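Long-range contacts in citrate synthase (Sulfolobus solfataricus, PDB 1O7X), which belongs to the citrate synthase family of mostly helical enzymes and is built as a dimer of two copies of one chain: residues K14-T19 with L343-E348; L95-T100 with A209-K214; I121-K126 with D201-L206; I178-H183 with L336-G341. All blocks are in the same frame, centred on the assembly; numbering follows the deposited sequence.

How the interactions relate
The four contacts lie 12 to 20 Å apart, centre to centre, within one largely helical subunit. Helix 330-352 serves both interaction 4 and interaction 1, one turn after the other, and helix 202-213 serves both interaction 3 and interaction 2. Along the chain, interactions 2, 3 and 4 all fall between the two segments of interaction 1, so residues 14-19 close a loop of more than 300 residues. Asp182 of interaction 4 joins it to interaction 1 through Thr19 and His345, whereas apolar packing joins interaction 3 to interactions 1 and 4. Interactions 1, 2 and 3 also touch the second subunit, so this core is continuous with the dimer interface.

Interaction 1 (K14-T19 with L343-E348); sequences KVTNLT and LAHIIE
Glu348 of helix 330-352 carries most of the polar bonding to residues 14-19. Its CG lies opposite the backbone N (chi1 170°) and the chain beyond is extended, so the carboxylate spans the gap to strand 12-16. Lys14 NZ forms a salt bridge with Glu348 OE1 at 2.8 Å, on the OE1 lone pair turned away from the other oxygen. Asn17 N meets Glu348 OE2 at 3.0 Å on the syn side, with an N-H...O angle of 163°. Both oxygens are thus held, which should fix the rotation of the group. Thr16 OG1 is modelled implausibly close to Glu348 OE1, so the hydroxyl is probably a third partner, though its bond stays doubtful. Thr16 suits its place because OG1 accepts from Leu18 N at 3.0 Å, an ST turn that bends the chain as it leaves the strand.

The packing part is built round the His345 ring. Leu18 CD1 stands over the ring in a CH-pi contact, 3.6 Å from the centroid and 4° off the normal. The same methyl touches Ala344 CB at 3.5 Å, where a small residue admits the branched leucine. Lys14 CE comes to the ring edge, while His345 NE2 is bonded to Asp182, which helps set the ring's orientation.

Strand 12-16 also pairs in parallel with a strand of the second subunit. With the Lys14 ammonium and the Asn17 amide on its two oxygens, the buried carboxylate probably stays ionised, making this a charge-compensated join between strand and helix beside the dimer interface.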
loop_
_atom_site.group_PDB
_atom_site.type_symbol
_atom_site.label_atom_id
_atom_site.label_comp_id
_atom_site.label_asym_id
_atom_site.label_seq_id
_atom_site.Cartn_x
_atom_site.Cartn_y
_atom_site.Cartn_z
ATOM N N LYS A 14 13.151 -12.170 3.977
ATOM C CA LYS A 14 12.979 -13.356 3.155
ATOM C C LYS A 14 14.295 -13.835 2.543
ATOM O O LYS A 14 15.277 -13.072 2.505
ATOM C CB LYS A 14 11.988 -13.062 2.027
ATOM C CG LYS A 14 12.564 -12.204 0.903
ATOM C CD LYS A 14 11.524 -11.896 -0.170
ATOM C CE LYS A 14 11.982 -12.333 -1.542
ATOM N NZ LYS A 14 10.916 -12.940 -2.365
ATOM N N VAL A 15 14.280 -15.079 2.055
ATOM C CA VAL A 15 15.443 -15.525 1.275
ATOM C C VAL A 15 15.030 -15.381 -0.188
ATOM O O VAL A 15 13.813 -15.248 -0.400
ATOM C CB VAL A 15 15.906 -16.945 1.560
ATOM C CG1 VAL A 15 16.459 -16.995 2.971
ATOM C CG2 VAL A 15 14.809 -17.967 1.382
ATOM N N THR A 16 15.964 -15.370 -1.136
ATOM C CA THR A 16 15.522 -15.214 -2.534
ATOM C C THR A 16 16.470 -15.819 -3.555
ATOM O O THR A 16 17.697 -15.861 -3.398
ATOM C CB THR A 16 15.256 -13.732 -2.865
ATOM O OG1 THR A 16 14.639 -13.604 -4.146
ATOM C CG2 THR A 16 16.517 -12.886 -2.906
ATOM N N ASN A 17 15.904 -16.270 -4.673
ATOM C CA ASN A 17 16.717 -16.777 -5.766
ATOM C C ASN A 17 16.688 -15.734 -6.889
ATOM O O ASN A 17 17.258 -15.970 -7.954
ATOM C CB ASN A 17 16.266 -18.089 -6.341
ATOM C CG ASN A 17 15.910 -19.228 -5.441
ATOM O OD1 ASN A 17 16.709 -19.894 -4.776
ATOM N ND2 ASN A 17 14.605 -19.520 -5.408
ATOM N N LEU A 18 16.053 -14.589 -6.636
ATOM C CA LEU A 18 15.982 -13.627 -7.720
ATOM C C LEU A 18 17.218 -12.773 -7.919
ATOM O O LEU A 18 17.601 -12.662 -9.099
ATOM C CB LEU A 18 14.769 -12.706 -7.582
ATOM C CG LEU A 18 13.401 -13.366 -7.482
ATOM C CD1 LEU A 18 12.340 -12.295 -7.230
ATOM C CD2 LEU A 18 13.087 -14.183 -8.734
ATOM N N THR A 19 17.734 -12.004 -6.984
ATOM C CA THR A 19 18.761 -11.046 -7.402
ATOM C C THR A 19 19.955 -11.106 -6.485
ATOM O O THR A 19 19.799 -11.145 -5.268
ATOM C CB THR A 19 18.104 -9.657 -7.309
ATOM O OG1 THR A 19 17.055 -9.564 -8.280
ATOM C CG2 THR A 19 19.108 -8.536 -7.462
ATOM N N LEU A 343 6.259 -8.349 -8.870
ATOM C CA LEU A 343 5.559 -9.625 -9.068
ATOM C C LEU A 343 6.374 -10.863 -8.726
ATOM O O LEU A 343 5.929 -11.739 -7.960
ATOM C CB LEU A 343 4.948 -9.679 -10.484
ATOM C CG LEU A 343 3.996 -8.481 -10.679
ATOM C CD1 LEU A 343 3.686 -8.167 -12.118
ATOM C CD2 LEU A 343 2.699 -8.764 -9.945
ATOM N N ALA A 344 7.612 -10.995 -9.191
ATOM C CA ALA A 344 8.429 -12.153 -8.864
ATOM C C ALA A 344 8.683 -12.313 -7.369
ATOM O O ALA A 344 8.787 -13.429 -6.844
ATOM C CB ALA A 344 9.772 -12.083 -9.564
ATOM N N HIS A 345 8.802 -11.205 -6.660
ATOM C CA HIS A 345 9.064 -11.226 -5.220
ATOM C C HIS A 345 7.864 -11.673 -4.402
ATOM O O HIS A 345 8.019 -12.548 -3.534
ATOM C CB HIS A 345 9.555 -9.864 -4.748
ATOM C CG HIS A 345 11.050 -9.788 -4.717
ATOM N ND1 HIS A 345 11.798 -10.549 -3.839
ATOM C CD2 HIS A 345 11.917 -9.048 -5.441
ATOM C CE1 HIS A 345 13.075 -10.255 -4.019
ATOM N NE2 HIS A 345 13.170 -9.350 -4.974
ATOM N N ILE A 346 6.690 -11.133 -4.726
ATOM C CA ILE A 346 5.492 -11.568 -3.986
ATOM C C ILE A 346 5.166 -13.000 -4.390
ATOM O O ILE A 346 4.813 -13.793 -3.513
ATOM C CB ILE A 346 4.275 -10.643 -4.152
ATOM C CG1 ILE A 346 3.761 -10.655 -5.581
ATOM C CG2 ILE A 346 4.656 -9.234 -3.701
ATOM C CD1 ILE A 346 2.687 -9.655 -5.891
ATOM N N ILE A 347 5.374 -13.359 -5.666
ATOM C CA ILE A 347 5.098 -14.728 -6.052
ATOM C C ILE A 347 6.060 -15.673 -5.328
ATOM O O ILE A 347 5.635 -16.680 -4.745
ATOM C CB ILE A 347 5.096 -14.981 -7.567
ATOM C CG1 ILE A 347 4.132 -14.033 -8.257
ATOM C CG2 ILE A 347 4.694 -16.448 -7.828
ATOM C CD1 ILE A 347 3.849 -14.195 -9.723
ATOM N N GLU A 348 7.348 -15.330 -5.295
ATOM C CA GLU A 348 8.314 -16.190 -4.610
ATOM C C GLU A 348 7.905 -16.357 -3.150
ATOM O O GLU A 348 8.017 -17.432 -2.583
ATOM C CB GLU A 348 9.728 -15.628 -4.725
ATOM C CG GLU A 348 10.750 -16.321 -3.843
ATOM C CD GLU A 348 12.165 -15.895 -4.180
ATOM O OE1 GLU A 348 12.466 -14.702 -3.982
ATOM O OE2 GLU A 348 12.978 -16.736 -4.639
#

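Interaction 2 (L95-T100 with A209-K214); sequences LLEVGT and ALAALK
Leu210 packs between Leu96 and Thr100 where helices 92-106 and 202-213 run almost antiparallel, their local axes 9.2 Å apart at 168°. Both helices also touch the second subunit, consistent with the sandwich of antiparallel helices that joins the subunits of citrate synthases. Followed outward, Leu210 begins with a CB that faces Glu97 without touching it. Its CG, opposite the carbonyl carbon at chi1 -70°, aims the fork at the neighbouring helix, and CD1 is the branch that fits between its side chains. That methyl lies 3.8 Å from both Leu96 CB and Glu97 N and 3.6 Å from Thr100 OG1, with Thr100 CG2 a little farther off. A leucine suits this place because one slender branch can slip between side chains a turn apart. Thr100 can offer a surface to it because its hydroxyl is turned back within reach of carbonyls of its own helix.

Alongside, Glu97 extends past Ala211, whose short side chain lets the carboxylate by. The polar end is bound for the dimer partner: Glu97 OE2 is hydrogen-bonded to Ser204 OG of the second subunit. On its way that same oxygen comes to 3.3 Å from Ala211 CB and 4.1 Å from Lys214 CD.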
loop_
_atom_site.group_PDB
_atom_site.type_symbol
_atom_site.label_atom_id
_atom_site.label_comp_id
_atom_site.label_asym_id
_atom_site.label_seq_id
_atom_site.Cartn_x
_atom_site.Cartn_y
_atom_site.Cartn_z
ATOM N N LEU A 95 -1.210 8.811 -9.970
ATOM C CA LEU A 95 -2.136 8.383 -11.026
ATOM C C LEU A 95 -1.977 6.884 -11.187
ATOM O O LEU A 95 -2.986 6.240 -11.400
ATOM C CB LEU A 95 -1.920 9.093 -12.345
ATOM C CG LEU A 95 -2.205 10.581 -12.522
ATOM C CD1 LEU A 95 -1.797 11.072 -13.906
ATOM C CD2 LEU A 95 -3.675 10.902 -12.320
ATOM N N LEU A 96 -0.769 6.321 -11.095
ATOM C CA LEU A 96 -0.578 4.886 -11.232
ATOM C C LEU A 96 -1.346 4.180 -10.124
ATOM O O LEU A 96 -2.221 3.368 -10.427
ATOM C CB LEU A 96 0.896 4.553 -11.212
ATOM C CG LEU A 96 1.716 4.149 -12.417
ATOM C CD1 LEU A 96 0.927 4.040 -13.711
ATOM C CD2 LEU A 96 2.908 5.096 -12.555
ATOM N N GLU A 97 -1.123 4.539 -8.876
ATOM C CA GLU A 97 -1.872 4.074 -7.708
ATOM C C GLU A 97 -3.380 4.014 -7.968
ATOM O O GLU A 97 -4.108 3.023 -7.732
ATOM C CB GLU A 97 -1.521 5.063 -6.613
ATOM C CG GLU A 97 -1.448 4.754 -5.137
ATOM C CD GLU A 97 -0.920 5.968 -4.388
ATOM O OE1 GLU A 97 -1.543 7.049 -4.548
ATOM O OE2 GLU A 97 0.085 5.949 -3.665
ATOM N N VAL A 98 -3.948 5.095 -8.509
ATOM C CA VAL A 98 -5.368 5.097 -8.830
ATOM C C VAL A 98 -5.715 3.999 -9.825
ATOM O O VAL A 98 -6.752 3.349 -9.751
ATOM C CB VAL A 98 -5.734 6.466 -9.419
ATOM C CG1 VAL A 98 -7.141 6.440 -9.954
ATOM C CG2 VAL A 98 -5.601 7.558 -8.380
ATOM N N GLY A 99 -4.920 3.852 -10.889
ATOM C CA GLY A 99 -5.125 2.871 -11.935
ATOM C C GLY A 99 -4.970 1.439 -11.433
ATOM O O GLY A 99 -5.725 0.560 -11.874
ATOM N N THR A 100 -4.024 1.185 -10.523
ATOM C CA THR A 100 -3.862 -0.188 -10.041
ATOM C C THR A 100 -4.970 -0.548 -9.063
ATOM O O THR A 100 -5.459 -1.677 -9.040
ATOM C CB THR A 100 -2.464 -0.374 -9.430
ATOM O OG1 THR A 100 -2.126 0.856 -8.766
ATOM C CG2 THR A 100 -1.417 -0.643 -10.499
ATOM N N ALA A 209 3.070 -1.035 -3.156
ATOM C CA ALA A 209 4.403 -0.692 -3.607
ATOM C C ALA A 209 4.468 0.720 -4.190
ATOM O O ALA A 209 5.375 1.494 -3.895
ATOM C CB ALA A 209 4.926 -1.578 -4.735
ATOM N N LEU A 210 3.483 1.021 -5.020
ATOM C CA LEU A 210 3.374 2.339 -5.625
ATOM C C LEU A 210 3.088 3.438 -4.607
ATOM O O LEU A 210 3.582 4.566 -4.765
ATOM C CB LEU A 210 2.266 2.346 -6.674
ATOM C CG LEU A 210 2.554 1.532 -7.952
ATOM C CD1 LEU A 210 1.344 1.617 -8.873
ATOM C CD2 LEU A 210 3.830 2.018 -8.611
ATOM N N ALA A 211 2.395 3.157 -3.513
ATOM C CA ALA A 211 2.151 4.192 -2.518
ATOM C C ALA A 211 3.427 4.529 -1.776
ATOM O O ALA A 211 3.648 5.671 -1.401
ATOM C CB ALA A 211 1.110 3.719 -1.520
ATOM N N ALA A 212 4.242 3.508 -1.536
ATOM C CA ALA A 212 5.490 3.708 -0.809
ATOM C C ALA A 212 6.490 4.382 -1.741
ATOM O O ALA A 212 7.185 5.274 -1.268
ATOM C CB ALA A 212 6.108 2.443 -0.232
ATOM N N LEU A 213 6.413 4.083 -3.037
ATOM C CA LEU A 213 7.346 4.630 -4.013
ATOM C C LEU A 213 7.247 6.131 -4.179
ATOM O O LEU A 213 8.191 6.828 -4.563
ATOM C CB LEU A 213 7.083 4.061 -5.396
ATOM C CG LEU A 213 7.893 4.498 -6.593
ATOM C CD1 LEU A 213 9.382 4.189 -6.443
ATOM C CD2 LEU A 213 7.347 3.804 -7.846
ATOM N N LYS A 214 6.042 6.608 -3.911
ATOM C CA LYS A 214 5.745 8.022 -4.071
ATOM C C LYS A 214 6.480 8.834 -3.041
ATOM O O LYS A 214 6.790 9.994 -3.348
ATOM C CB LYS A 214 4.235 8.119 -4.096
ATOM C CG LYS A 214 3.640 9.495 -4.217
ATOM C CD LYS A 214 2.141 9.418 -4.490
ATOM C CE LYS A 214 1.590 10.828 -4.690
ATOM N NZ LYS A 214 1.950 11.734 -3.577
#

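Interaction 3 (I121-K126 with D201-L206); sequences ISIIAK and DMYSSL
Ile123 and Tyr203 meet because each sets its CG branch opposite its own carbonyl carbon: at chi1 -57° the CG1 arm of Ile123 swings toward helix 202-213, and the same choice at Tyr203 (chi1 -67°) brings its ring under the isoleucine methyl. This is an oblique helix-helix packing in the mostly helical citrate synthase fold, helices 116-138 and 202-213 crossing at 48° with local axes 11.6 Å apart. Ile123 CD1 sits above the centre of the Tyr203 ring, 3.9 Å from its centroid, a CH-pi contact. Met202 meets this methyl with both CB and CE, its chain bent at the last torsion. The other branch, Ile123 CG2, touches Leu206 CD1 at 3.5 Å. Beta-branched isoleucine therefore suits the site, sending two arms to different partners on one helix face.

At the margin, Lys126 CD lies 3.8 Å from Tyr203 OH, but the lysine's charged end turns elsewhere, to a salt bridge with Glu72. The start of helix 202-213 is secured by Asp201 at the N-cap, whose OD2 accepts from Ser204 N at 2.8 Å. Asp201 O is gripped too, by Ser205 N and by Ser205 OG from opposite faces of the carbonyl plane.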
loop_
_atom_site.group_PDB
_atom_site.type_symbol
_atom_site.label_atom_id
_atom_site.label_comp_id
_atom_site.label_asym_id
_atom_site.label_seq_id
_atom_site.Cartn_x
_atom_site.Cartn_y
_atom_site.Cartn_z
ATOM N N ILE A 121 2.173 -12.067 -15.881
ATOM C CA ILE A 121 2.346 -11.713 -17.293
ATOM C C ILE A 121 1.234 -10.755 -17.734
ATOM O O ILE A 121 1.525 -9.764 -18.410
ATOM C CB ILE A 121 2.355 -12.951 -18.215
ATOM C CG1 ILE A 121 3.663 -13.742 -18.048
ATOM C CG2 ILE A 121 2.132 -12.633 -19.687
ATOM C CD1 ILE A 121 3.379 -15.213 -18.320
ATOM N N SER A 122 -0.006 -11.054 -17.332
ATOM C CA SER A 122 -1.105 -10.187 -17.733
ATOM C C SER A 122 -1.012 -8.820 -17.078
ATOM O O SER A 122 -1.420 -7.831 -17.690
ATOM C CB SER A 122 -2.473 -10.819 -17.522
ATOM O OG SER A 122 -2.829 -10.781 -16.157
ATOM N N ILE A 123 -0.419 -8.721 -15.901
ATOM C CA ILE A 123 -0.248 -7.475 -15.187
ATOM C C ILE A 123 0.844 -6.618 -15.782
ATOM O O ILE A 123 0.669 -5.398 -15.890
ATOM C CB ILE A 123 0.007 -7.711 -13.680
ATOM C CG1 ILE A 123 -1.183 -8.522 -13.136
ATOM C CG2 ILE A 123 0.211 -6.390 -12.965
ATOM C CD1 ILE A 123 -1.460 -8.562 -11.668
ATOM N N ILE A 124 1.942 -7.224 -16.202
ATOM C CA ILE A 124 3.058 -6.489 -16.812
ATOM C C ILE A 124 2.583 -5.697 -18.010
ATOM O O ILE A 124 2.864 -4.508 -18.158
ATOM C CB ILE A 124 4.197 -7.456 -17.152
ATOM C CG1 ILE A 124 4.908 -7.860 -15.847
ATOM C CG2 ILE A 124 5.229 -6.866 -18.082
ATOM C CD1 ILE A 124 5.839 -9.042 -15.995
ATOM N N ALA A 125 1.790 -6.324 -18.872
ATOM C CA ALA A 125 1.225 -5.704 -20.059
ATOM C C ALA A 125 0.246 -4.585 -19.717
ATOM O O ALA A 125 0.260 -3.511 -20.332
ATOM C CB ALA A 125 0.591 -6.789 -20.928
ATOM N N LYS A 126 -0.598 -4.789 -18.693
ATOM C CA LYS A 126 -1.511 -3.690 -18.345
ATOM C C LYS A 126 -0.734 -2.546 -17.725
ATOM O O LYS A 126 -1.151 -1.391 -17.922
ATOM C CB LYS A 126 -2.700 -4.211 -17.574
ATOM C CG LYS A 126 -3.505 -5.130 -18.477
ATOM C CD LYS A 126 -4.003 -6.391 -17.813
ATOM C CE LYS A 126 -5.360 -6.763 -18.355
ATOM N NZ LYS A 126 -5.404 -7.025 -19.812
ATOM N N ASP A 201 -4.797 -9.231 -3.376
ATOM C CA ASP A 201 -4.499 -9.537 -4.773
ATOM C C ASP A 201 -3.209 -8.895 -5.250
ATOM O O ASP A 201 -2.561 -8.095 -4.566
ATOM C CB ASP A 201 -5.786 -9.178 -5.516
ATOM C CG ASP A 201 -5.929 -7.672 -5.536
ATOM O OD1 ASP A 201 -6.389 -7.150 -4.497
ATOM O OD2 ASP A 201 -5.473 -7.098 -6.552
ATOM N N MET A 202 -2.785 -9.195 -6.481
ATOM C CA MET A 202 -1.524 -8.722 -7.035
ATOM C C MET A 202 -1.638 -7.251 -7.371
ATOM O O MET A 202 -0.697 -6.492 -7.085
ATOM C CB MET A 202 -1.043 -9.556 -8.214
ATOM C CG MET A 202 -0.654 -10.969 -7.828
ATOM S SD MET A 202 0.119 -11.957 -9.134
ATOM C CE MET A 202 -0.928 -11.614 -10.505
ATOM N N TYR A 203 -2.799 -6.845 -7.890
ATOM C CA TYR A 203 -2.990 -5.419 -8.202
ATOM C C TYR A 203 -2.960 -4.608 -6.912
ATOM O O TYR A 203 -2.327 -3.555 -6.837
ATOM C CB TYR A 203 -4.267 -5.124 -8.931
ATOM C CG TYR A 203 -4.386 -5.653 -10.336
ATOM C CD1 TYR A 203 -5.284 -6.679 -10.611
ATOM C CD2 TYR A 203 -3.645 -5.123 -11.386
ATOM C CE1 TYR A 203 -5.437 -7.175 -11.873
ATOM C CE2 TYR A 203 -3.799 -5.616 -12.674
ATOM C CZ TYR A 203 -4.708 -6.628 -12.908
ATOM O OH TYR A 203 -4.865 -7.143 -14.187
ATOM N N SER A 204 -3.555 -5.162 -5.848
ATOM C CA SER A 204 -3.464 -4.470 -4.564
ATOM C C SER A 204 -2.040 -4.399 -4.035
ATOM O O SER A 204 -1.615 -3.372 -3.486
ATOM C CB SER A 204 -4.442 -5.125 -3.605
ATOM O OG SER A 204 -5.751 -4.664 -3.890
ATOM N N SER A 205 -1.219 -5.447 -4.205
ATOM C CA SER A 205 0.159 -5.393 -3.705
ATOM C C SER A 205 0.952 -4.341 -4.468
ATOM O O SER A 205 1.781 -3.586 -3.967
ATOM C CB SER A 205 0.759 -6.796 -3.757
ATOM O OG SER A 205 -0.267 -7.722 -3.474
ATOM N N LEU A 206 0.662 -4.280 -5.773
ATOM C CA LEU A 206 1.305 -3.238 -6.579
ATOM C C LEU A 206 0.888 -1.866 -6.047
ATOM O O LEU A 206 1.731 -1.000 -5.790
ATOM C CB LEU A 206 1.020 -3.485 -8.050
ATOM C CG LEU A 206 1.933 -4.491 -8.773
ATOM C CD1 LEU A 206 1.480 -4.691 -10.217
ATOM C CD2 LEU A 206 3.375 -4.026 -8.790
#

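Interaction 4 (I178-H183 with L336-G341); sequences ILYTDH and LSRTLG
Gly341 and Thr181 mark the tight part of this contact, where helix 330-352 lies directly against the chain leaving helix 167-180. Having no side chain, Gly341 lets the Thr181 carbonyl come right up to the helix backbone, and Gly341 CA makes a C-H...O contact of 3.1 Å with Thr181 O. Beside it, Thr181 CG2 rests on Leu340 CD2 at 3.4 Å, the methyl of the threonine serving the apolar side while its OG1 bonds to Leu177 O. The hydroxyl of Ser337 bonds to that same Leu177 carbonyl. Arg338 belongs to the tight part too. It bends at chi2 and chi3 (68° and 55°), folding its guanidinium over the chain, and Arg338 NE gives a nearly straight hydrogen bond to Tyr180 O, 2.6 Å, with the oxygen in the guanidinium plane. One face of the group lies over the peptide joining Asp182 to His183.

Beyond that bond, toward His183, the fit is looser, though the residues here are buried as well: Arg338 NH2 stands 3.6 Å from His183 CB.

Asp182 OD2 is taken up by Thr19, outside this contact, and OD1 stays 4.7 Å from Arg338 NE, near but not in contact. It is therefore through the carbonyl of Tyr180 that Arg338 ties the chain after helix 167-180 to helix 330-352, a join of side chain to backbone.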
loop_
_atom_site.group_PDB
_atom_site.type_symbol
_atom_site.label_atom_id
_atom_site.label_comp_id
_atom_site.label_asym_id
_atom_site.label_seq_id
_atom_site.Cartn_x
_atom_site.Cartn_y
_atom_site.Cartn_z
ATOM N N ILE A 178 15.051 -4.215 -18.583
ATOM C CA ILE A 178 15.879 -5.246 -17.985
ATOM C C ILE A 178 16.710 -4.647 -16.852
ATOM O O ILE A 178 16.857 -5.271 -15.793
ATOM C CB ILE A 178 16.912 -5.827 -18.982
ATOM C CG1 ILE A 178 16.186 -6.361 -20.226
ATOM C CG2 ILE A 178 17.804 -6.895 -18.361
ATOM C CD1 ILE A 178 17.050 -6.346 -21.480
ATOM N N LEU A 179 17.311 -3.480 -17.093
ATOM C CA LEU A 179 18.184 -2.917 -16.069
ATOM C C LEU A 179 17.511 -2.527 -14.764
ATOM O O LEU A 179 18.231 -2.574 -13.760
ATOM C CB LEU A 179 18.936 -1.711 -16.629
ATOM C CG LEU A 179 20.082 -1.988 -17.611
ATOM C CD1 LEU A 179 20.520 -0.692 -18.301
ATOM C CD2 LEU A 179 21.256 -2.636 -16.897
ATOM N N TYR A 180 16.231 -2.156 -14.707
ATOM C CA TYR A 180 15.639 -1.705 -13.463
ATOM C C TYR A 180 14.743 -2.752 -12.801
ATOM O O TYR A 180 14.097 -2.494 -11.777
ATOM C CB TYR A 180 14.824 -0.445 -13.673
ATOM C CG TYR A 180 15.436 0.903 -13.453
ATOM C CD1 TYR A 180 15.084 1.954 -14.298
ATOM C CD2 TYR A 180 16.338 1.162 -12.437
ATOM C CE1 TYR A 180 15.624 3.217 -14.123
ATOM C CE2 TYR A 180 16.863 2.426 -12.251
ATOM C CZ TYR A 180 16.509 3.443 -13.099
ATOM O OH TYR A 180 17.034 4.701 -12.931
ATOM N N THR A 181 14.705 -3.936 -13.387
ATOM C CA THR A 181 13.857 -5.024 -12.946
ATOM C C THR A 181 13.883 -5.324 -11.461
ATOM O O THR A 181 12.788 -5.511 -10.892
ATOM C CB THR A 181 14.217 -6.263 -13.781
ATOM O OG1 THR A 181 13.692 -6.035 -15.097
ATOM C CG2 THR A 181 13.640 -7.543 -13.225
ATOM N N ASP A 182 15.034 -5.448 -10.819
ATOM C CA ASP A 182 15.116 -5.712 -9.402
ATOM C C ASP A 182 16.405 -5.176 -8.795
ATOM O O ASP A 182 17.440 -5.004 -9.464
ATOM C CB ASP A 182 15.012 -7.208 -9.073
ATOM C CG ASP A 182 14.551 -7.393 -7.652
ATOM O OD1 ASP A 182 13.425 -6.920 -7.401
ATOM O OD2 ASP A 182 15.195 -7.920 -6.745
ATOM N N HIS A 183 16.342 -4.902 -7.494
ATOM C CA HIS A 183 17.484 -4.400 -6.760
ATOM C C HIS A 183 17.128 -4.203 -5.298
ATOM O O HIS A 183 16.413 -3.285 -4.866
ATOM C CB HIS A 183 18.036 -3.126 -7.426
ATOM C CG HIS A 183 19.534 -3.063 -7.266
ATOM N ND1 HIS A 183 20.410 -3.729 -8.114
ATOM C CD2 HIS A 183 20.318 -2.461 -6.345
ATOM C CE1 HIS A 183 21.631 -3.511 -7.698
ATOM N NE2 HIS A 183 21.631 -2.746 -6.632
ATOM N N LEU A 336 7.485 0.962 -14.100
ATOM C CA LEU A 336 7.178 0.091 -15.227
ATOM C C LEU A 336 8.178 -1.066 -15.233
ATOM O O LEU A 336 7.828 -2.242 -15.208
ATOM C CB LEU A 336 7.273 0.878 -16.532
ATOM C CG LEU A 336 7.099 0.063 -17.813
ATOM C CD1 LEU A 336 5.823 -0.755 -17.742
ATOM C CD2 LEU A 336 7.147 0.947 -19.059
ATOM N N SER A 337 9.449 -0.666 -15.188
ATOM C CA SER A 337 10.527 -1.643 -15.133
ATOM C C SER A 337 10.434 -2.529 -13.900
ATOM O O SER A 337 10.155 -3.723 -14.085
ATOM C CB SER A 337 11.885 -0.934 -15.148
ATOM O OG SER A 337 12.919 -1.881 -15.122
ATOM N N ARG A 338 10.509 -1.956 -12.693
ATOM C CA ARG A 338 10.445 -2.680 -11.426
ATOM C C ARG A 338 9.157 -3.435 -11.146
ATOM O O ARG A 338 9.178 -4.343 -10.279
ATOM C CB ARG A 338 10.870 -1.801 -10.266
ATOM C CG ARG A 338 11.165 -2.361 -8.905
ATOM C CD ARG A 338 12.391 -3.246 -8.741
ATOM N NE ARG A 338 13.585 -2.551 -9.215
ATOM C CZ ARG A 338 14.396 -1.883 -8.428
ATOM N NH1 ARG A 338 14.114 -1.902 -7.127
ATOM N NH2 ARG A 338 15.432 -1.200 -8.885
ATOM N N THR A 339 8.065 -3.257 -11.882
ATOM C CA THR A 339 6.856 -4.041 -11.686
ATOM C C THR A 339 7.216 -5.530 -11.755
ATOM O O THR A 339 6.730 -6.280 -10.901
ATOM C CB THR A 339 5.698 -3.773 -12.666
ATOM O OG1 THR A 339 5.185 -2.455 -12.509
ATOM C CG2 THR A 339 4.507 -4.704 -12.437
ATOM N N LEU A 340 8.027 -5.977 -12.692
ATOM C CA LEU A 340 8.541 -7.326 -12.818
ATOM C C LEU A 340 9.120 -7.893 -11.517
ATOM O O LEU A 340 8.713 -8.929 -11.018
ATOM C CB LEU A 340 9.728 -7.388 -13.799
ATOM C CG LEU A 340 10.341 -8.777 -14.038
ATOM C CD1 LEU A 340 9.256 -9.856 -14.176
ATOM C CD2 LEU A 340 11.210 -8.746 -15.294
ATOM N N GLY A 341 10.040 -7.127 -10.949
ATOM C CA GLY A 341 10.677 -7.480 -9.695
ATOM C C GLY A 341 9.658 -7.634 -8.570
ATOM O O GLY A 341 9.879 -8.457 -7.680
#